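Local atomic coordinates of F5/8 type C domain protein (Clostridium perfringens, PDB entry 7JRM), a protein that probably binds carbohydrate through a family 51 carbohydrate-binding module of ZmpB, an O-glycopeptidase that recognises and hydrolyses mucins. Residues A[110-124]-A[146-158]. Numbering follows the deposited sequence.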
loop_
_atom_site.group_PDB
_atom_site.type_symbol
_atom_site.label_atom_id
_atom_site.label_comp_id
_atom_site.label_asym_id
_atom_site.label_seq_id
_atom_site.Cartn_x
_atom_site.Cartn_y
_atom_site.Cartn_z
ATOM N N ASN A 110 -19.424 30.819 24.979
ATOM C CA ASN A 110 -19.201 29.421 25.304
ATOM C C ASN A 110 -18.905 28.623 24.035
ATOM O O ASN A 110 -18.963 29.133 22.913
ATOM C CB ASN A 110 -20.418 28.838 26.018
ATOM C CG ASN A 110 -20.563 29.354 27.434
ATOM O OD1 ASN A 110 -19.574 29.632 28.112
ATOM N ND2 ASN A 110 -21.804 29.488 27.888
ATOM N N GLN A 111 -18.584 27.347 24.228
ATOM C CA GLN A 111 -18.325 26.468 23.097
ATOM C C GLN A 111 -19.591 26.262 22.275
ATOM O O GLN A 111 -20.713 26.336 22.785
ATOM C CB GLN A 111 -17.793 25.116 23.576
ATOM C CG GLN A 111 -16.387 25.155 24.150
ATOM C CD GLN A 111 -15.987 23.838 24.788
ATOM O OE1 GLN A 111 -16.571 23.414 25.785
ATOM N NE2 GLN A 111 -14.987 23.179 24.211
ATOM N N ILE A 112 -19.401 26.003 20.983
ATOM C CA ILE A 112 -20.525 25.703 20.104
ATOM C C ILE A 112 -21.099 24.347 20.490
ATOM O O ILE A 112 -20.402 23.326 20.440
ATOM C CB ILE A 112 -20.094 25.733 18.632
ATOM C CG1 ILE A 112 -19.768 27.166 18.209
ATOM C CG2 ILE A 112 -21.177 25.138 17.748
ATOM C CD1 ILE A 112 -19.029 27.261 16.901
ATOM N N ARG A 113 -22.369 24.332 20.886
ATOM C CA ARG A 113 -23.006 23.125 21.391
ATOM C C ARG A 113 -24.401 22.998 20.801
ATOM O O ARG A 113 -25.203 23.932 20.888
ATOM C CB ARG A 113 -23.077 23.140 22.924
ATOM C CG ARG A 113 -21.720 23.015 23.601
ATOM C CD ARG A 113 -21.812 23.261 25.098
ATOM N NE ARG A 113 -22.373 24.572 25.415
ATOM C CZ ARG A 113 -23.333 24.776 26.311
ATOM N NH1 ARG A 113 -23.843 23.754 26.984
ATOM N NH2 ARG A 113 -23.782 26.002 26.535
ATOM N N LEU A 114 -24.684 21.841 20.207
ATOM C CA LEU A 114 -25.982 21.545 19.623
ATOM C C LEU A 114 -26.514 20.245 20.213
ATOM O O LEU A 114 -25.819 19.540 20.950
ATOM C CB LEU A 114 -25.901 21.447 18.093
ATOM C CG LEU A 114 -25.504 22.727 17.357
ATOM C CD1 LEU A 114 -25.528 22.510 15.852
ATOM C CD2 LEU A 114 -26.416 23.876 17.752
ATOM N N LEU A 115 -27.760 19.930 19.876
ATOM C CA LEU A 115 -28.434 18.744 20.386
ATOM C C LEU A 115 -28.406 17.631 19.346
ATOM O O LEU A 115 -28.644 17.869 18.159
ATOM C CB LEU A 115 -29.880 19.065 20.771
ATOM C CG LEU A 115 -30.682 17.946 21.440
ATOM C CD1 LEU A 115 -30.215 17.734 22.871
ATOM C CD2 LEU A 115 -32.170 18.255 21.398
ATOM N N ASN A 116 -28.112 16.417 19.801
ATOM C CA ASN A 116 -28.084 15.250 18.935
ATOM C C ASN A 116 -29.449 14.567 18.914
ATOM O O ASN A 116 -30.367 14.921 19.656
ATOM C CB ASN A 116 -27.004 14.268 19.391
ATOM C CG ASN A 116 -25.604 14.753 19.070
ATOM O OD1 ASN A 116 -25.364 15.333 18.012
ATOM N ND2 ASN A 116 -24.670 14.514 19.984
ATOM N N GLU A 117 -29.574 13.563 18.042
ATOM C CA GLU A 117 -30.834 12.838 17.925
ATOM C C GLU A 117 -31.154 12.051 19.191
ATOM O O GLU A 117 -32.330 11.898 19.541
ATOM C CB GLU A 117 -30.795 11.903 16.716
ATOM C CG GLU A 117 -32.164 11.575 16.143
ATOM C CD GLU A 117 -32.852 12.787 15.547
ATOM O OE1 GLU A 117 -32.171 13.586 14.870
ATOM O OE2 GLU A 117 -34.074 12.940 15.754
ATOM N N ASP A 118 -30.134 11.549 19.885
ATOM C CA ASP A 118 -30.323 10.796 21.118
ATOM C C ASP A 118 -30.340 11.688 22.355
ATOM O O ASP A 118 -30.096 11.197 23.464
ATOM C CB ASP A 118 -29.240 9.722 21.253
ATOM C CG ASP A 118 -27.836 10.300 21.255
ATOM O OD1 ASP A 118 -27.686 11.525 21.058
ATOM O OD2 ASP A 118 -26.877 9.525 21.454
ATOM N N ASN A 119 -30.612 12.982 22.185
ATOM C CA ASN A 119 -30.714 13.998 23.230
ATOM C C ASN A 119 -29.381 14.319 23.895
ATOM O O ASN A 119 -29.356 15.136 24.825
ATOM C CB ASN A 119 -31.734 13.624 24.317
ATOM C CG ASN A 119 -32.991 14.465 24.246
ATOM O OD1 ASN A 119 -33.395 14.906 23.170
ATOM N ND2 ASN A 119 -33.616 14.695 25.395
ATOM N N SER A 120 -28.279 13.716 23.463
ATOM C CA SER A 120 -26.978 14.127 23.961
ATOM C C SER A 120 -26.546 15.422 23.279
ATOM O O SER A 120 -27.085 15.818 22.243
ATOM C CB SER A 120 -25.933 13.033 23.733
ATOM O OG SER A 120 -25.722 12.804 22.351
ATOM N N VAL A 121 -25.561 16.085 23.877
ATOM C CA VAL A 121 -25.074 17.372 23.395
ATOM C C VAL A 121 -23.806 17.146 22.586
ATOM O O VAL A 121 -22.889 16.446 23.035
ATOM C CB VAL A 121 -24.818 18.343 24.561
ATOM C CG1 VAL A 121 -24.115 19.600 24.067
ATOM C CG2 VAL A 121 -26.127 18.695 25.253
ATOM N N GLU A 122 -23.753 17.733 21.393
ATOM C CA GLU A 122 -22.578 17.667 20.534
ATOM C C GLU A 122 -21.809 18.977 20.650
ATOM O O GLU A 122 -22.354 20.049 20.365
ATOM C CB GLU A 122 -22.974 17.402 19.082
ATOM C CG GLU A 122 -21.800 17.093 18.170
ATOM C CD GLU A 122 -21.324 15.661 18.296
ATOM O OE1 GLU A 122 -22.086 14.824 18.824
ATOM O OE2 GLU A 122 -20.186 15.372 17.870
ATOM N N THR A 123 -20.550 18.888 21.068
ATOM C CA THR A 123 -19.690 20.053 21.230
ATOM C C THR A 123 -18.748 20.156 20.039
ATOM O O THR A 123 -18.041 19.195 19.715
ATOM C CB THR A 123 -18.889 19.966 22.531
ATOM O OG1 THR A 123 -19.766 19.623 23.612
ATOM C CG2 THR A 123 -18.218 21.296 22.831
ATOM N N PHE A 124 -18.740 21.317 19.391
ATOM C CA PHE A 124 -17.930 21.551 18.204
ATOM C C PHE A 124 -16.786 22.501 18.527
ATOM O O PHE A 124 -16.956 23.462 19.285
ATOM C CB PHE A 124 -18.768 22.138 17.065
ATOM C CG PHE A 124 -19.857 21.228 16.577
ATOM C CD1 PHE A 124 -21.079 21.178 17.226
ATOM C CD2 PHE A 124 -19.661 20.430 15.462
ATOM C CE1 PHE A 124 -22.083 20.343 16.774
ATOM C CE2 PHE A 124 -20.662 19.593 15.006
ATOM C CZ PHE A 124 -21.874 19.551 15.662
ATOM N N PHE A 146 -20.881 23.219 0.160
ATOM C CA PHE A 146 -20.976 23.808 1.488
ATOM C C PHE A 146 -21.684 22.830 2.416
ATOM O O PHE A 146 -22.785 22.365 2.110
ATOM C CB PHE A 146 -21.722 25.142 1.459
ATOM C CG PHE A 146 -22.037 25.680 2.824
ATOM C CD1 PHE A 146 -21.021 26.117 3.661
ATOM C CD2 PHE A 146 -23.344 25.738 3.279
ATOM C CE1 PHE A 146 -21.306 26.609 4.922
ATOM C CE2 PHE A 146 -23.634 26.231 4.537
ATOM C CZ PHE A 146 -22.612 26.665 5.361
ATOM N N ASP A 147 -21.052 22.529 3.548
ATOM C CA ASP A 147 -21.552 21.547 4.499
ATOM C C ASP A 147 -21.538 22.151 5.895
ATOM O O ASP A 147 -20.566 22.807 6.283
ATOM C CB ASP A 147 -20.699 20.271 4.460
ATOM C CG ASP A 147 -21.332 19.117 5.209
ATOM O OD1 ASP A 147 -22.493 19.252 5.648
ATOM O OD2 ASP A 147 -20.666 18.069 5.350
ATOM N N THR A 148 -22.613 21.929 6.650
ATOM C CA THR A 148 -22.727 22.534 7.969
ATOM C C THR A 148 -23.780 21.805 8.794
ATOM O O THR A 148 -24.707 21.200 8.251
ATOM C CB THR A 148 -23.084 24.024 7.875
ATOM O OG1 THR A 148 -23.037 24.615 9.179
ATOM C CG2 THR A 148 -24.482 24.206 7.296
ATOM N N TRP A 149 -23.607 21.866 10.111
ATOM C CA TRP A 149 -24.650 21.537 11.069
ATOM C C TRP A 149 -25.276 22.830 11.576
ATOM O O TRP A 149 -24.597 23.851 11.717
ATOM C CB TRP A 149 -24.096 20.737 12.251
ATOM C CG TRP A 149 -23.665 19.336 11.922
ATOM C CD1 TRP A 149 -22.386 18.882 11.790
ATOM C CD2 TRP A 149 -24.516 18.202 11.706
ATOM N NE1 TRP A 149 -22.385 17.540 11.498
ATOM C CE2 TRP A 149 -23.681 17.098 11.441
ATOM C CE3 TRP A 149 -25.902 18.015 11.707
ATOM C CZ2 TRP A 149 -24.185 15.826 11.178
ATOM C CZ3 TRP A 149 -26.401 16.749 11.446
ATOM C CH2 TRP A 149 -25.545 15.672 11.185
ATOM N N VAL A 150 -26.580 22.788 11.844
ATOM C CA VAL A 150 -27.303 23.960 12.321
ATOM C C VAL A 150 -28.201 23.560 13.482
ATOM O O VAL A 150 -28.619 22.404 13.603
ATOM C CB VAL A 150 -28.133 24.628 11.202
ATOM C CG1 VAL A 150 -27.218 25.232 10.146
ATOM C CG2 VAL A 150 -29.098 23.631 10.581
ATOM N N GLY A 151 -28.496 24.529 14.339
ATOM C CA GLY A 151 -29.359 24.280 15.474
ATOM C C GLY A 151 -29.283 25.417 16.469
ATOM O O GLY A 151 -28.500 26.360 16.321
ATOM N N ILE A 152 -30.124 25.306 17.492
ATOM C CA ILE A 152 -30.138 26.273 18.584
ATOM C C ILE A 152 -29.004 25.945 19.544
ATOM O O ILE A 152 -28.847 24.793 19.969
ATOM C CB ILE A 152 -31.498 26.260 19.301
ATOM C CG1 ILE A 152 -32.608 26.736 18.360
ATOM C CG2 ILE A 152 -31.453 27.121 20.556
ATOM C CD1 ILE A 152 -32.712 28.240 18.244
ATOM N N ASP A 153 -28.202 26.954 19.883
ATOM C CA ASP A 153 -27.097 26.747 20.811
ATOM C C ASP A 153 -27.625 26.327 22.177
ATOM O O ASP A 153 -28.678 26.789 22.626
ATOM C CB ASP A 153 -26.258 28.020 20.932
ATOM C CG ASP A 153 -25.003 27.815 21.759
ATOM O OD1 ASP A 153 -24.073 27.134 21.283
ATOM O OD2 ASP A 153 -24.943 28.341 22.890
ATOM N N ARG A 154 -26.883 25.439 22.841
ATOM C CA ARG A 154 -27.340 24.852 24.095
ATOM C C ARG A 154 -27.288 25.824 25.267
ATOM O O ARG A 154 -27.808 25.495 26.339
ATOM C CB ARG A 154 -26.512 23.607 24.421
ATOM C CG ARG A 154 -26.761 22.432 23.487
ATOM C CD ARG A 154 -28.247 22.246 23.214
ATOM N NE ARG A 154 -28.971 21.785 24.396
ATOM C CZ ARG A 154 -30.258 21.453 24.400
ATOM N NH1 ARG A 154 -30.838 21.043 25.520
ATOM N NH2 ARG A 154 -30.967 21.532 23.282
ATOM N N HIS A 155 -26.682 27.002 25.099
ATOM C CA HIS A 155 -26.620 27.967 26.191
ATOM C C HIS A 155 -27.997 28.502 26.568
ATOM O O HIS A 155 -28.178 28.965 27.700
ATOM C CB HIS A 155 -25.689 29.123 25.815
ATOM C CG HIS A 155 -25.661 30.234 26.819
ATOM N ND1 HIS A 155 -24.856 30.206 27.937
ATOM C CD2 HIS A 155 -26.336 31.406 26.870
ATOM C CE1 HIS A 155 -25.039 31.312 28.637
ATOM N NE2 HIS A 155 -25.932 32.057 28.010
ATOM N N VAL A 156 -28.967 28.438 25.659
ATOM C CA VAL A 156 -30.307 28.949 25.924
ATOM C C VAL A 156 -31.279 27.789 26.091
ATOM O O VAL A 156 -32.465 27.905 25.759
ATOM C CB VAL A 156 -30.769 29.900 24.805
ATOM C CG1 VAL A 156 -29.936 31.173 24.815
ATOM C CG2 VAL A 156 -30.681 29.212 23.451
ATOM N N ALA A 157 -30.788 26.665 26.620
ATOM C CA ALA A 157 -31.628 25.488 26.814
ATOM C C ALA A 157 -32.735 25.706 27.837
ATOM O O ALA A 157 -33.654 24.883 27.909
ATOM C CB ALA A 157 -30.769 24.295 27.235
ATOM N N ASP A 158 -32.675 26.782 28.621
ATOM C CA ASP A 158 -33.683 27.075 29.632
ATOM C C ASP A 158 -34.560 28.266 29.261
ATOM O O ASP A 158 -35.338 28.734 30.099
ATOM C CB ASP A 158 -33.012 27.324 30.986
ATOM C CG ASP A 158 -31.865 28.320 30.899
ATOM O OD1 ASP A 158 -31.025 28.339 31.823
ATOM O OD2 ASP A 158 -31.800 29.082 29.911
HETATM O O HOH W 1 -22.871 27.465 24.244
HETATM O O HOH W 2 -24.543 27.159 28.957
HETATM O O HOH W 3 -29.271 21.770 18.431
#
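In the NPCBM/NEW2 beta-sandwich module, the two-stranded antiparallel hairpin 112-115/121-124 lies across strand 146-152, with strand 112-115 crossing it at 83°. Leu-114 drops onto the strand backbone: CD2 lies 3.5 Å from Gly-151 C, and CD1 packs against the Val-150 carbonyl. Gly-151 has no side chain on the face turned to the hairpin, which lets CD2 settle directly on its main chain. Beyond Ile-152, Arg-154 N donates to Arg-113 O (3.0 Å), while Arg-113 N makes a weak but nearly straight bond (166°) to Asp-153 OD1. The other carboxylate oxygen, OD2, closes an Asx turn by accepting from His-155 N. Arg-154 CB sits over one face of the Arg-113 guanidinium, and the two guanidinium planes are almost perpendicular. Bends at chi2 (-44°) and chi3 carry the Arg-154 chain past Val-121 to Leu-115, whose CD1 lies over a face of its guanidinium. At the other flank, Phe-124 CE2 meets Trp-149 CD1 at 3.7 Å; the indole also makes a cation-pi contact with Lys-187. One bridging water accepts from Arg-113 NH2 and donates to Gln-111 O and, at 2.6 Å, to Asp-153 OD2.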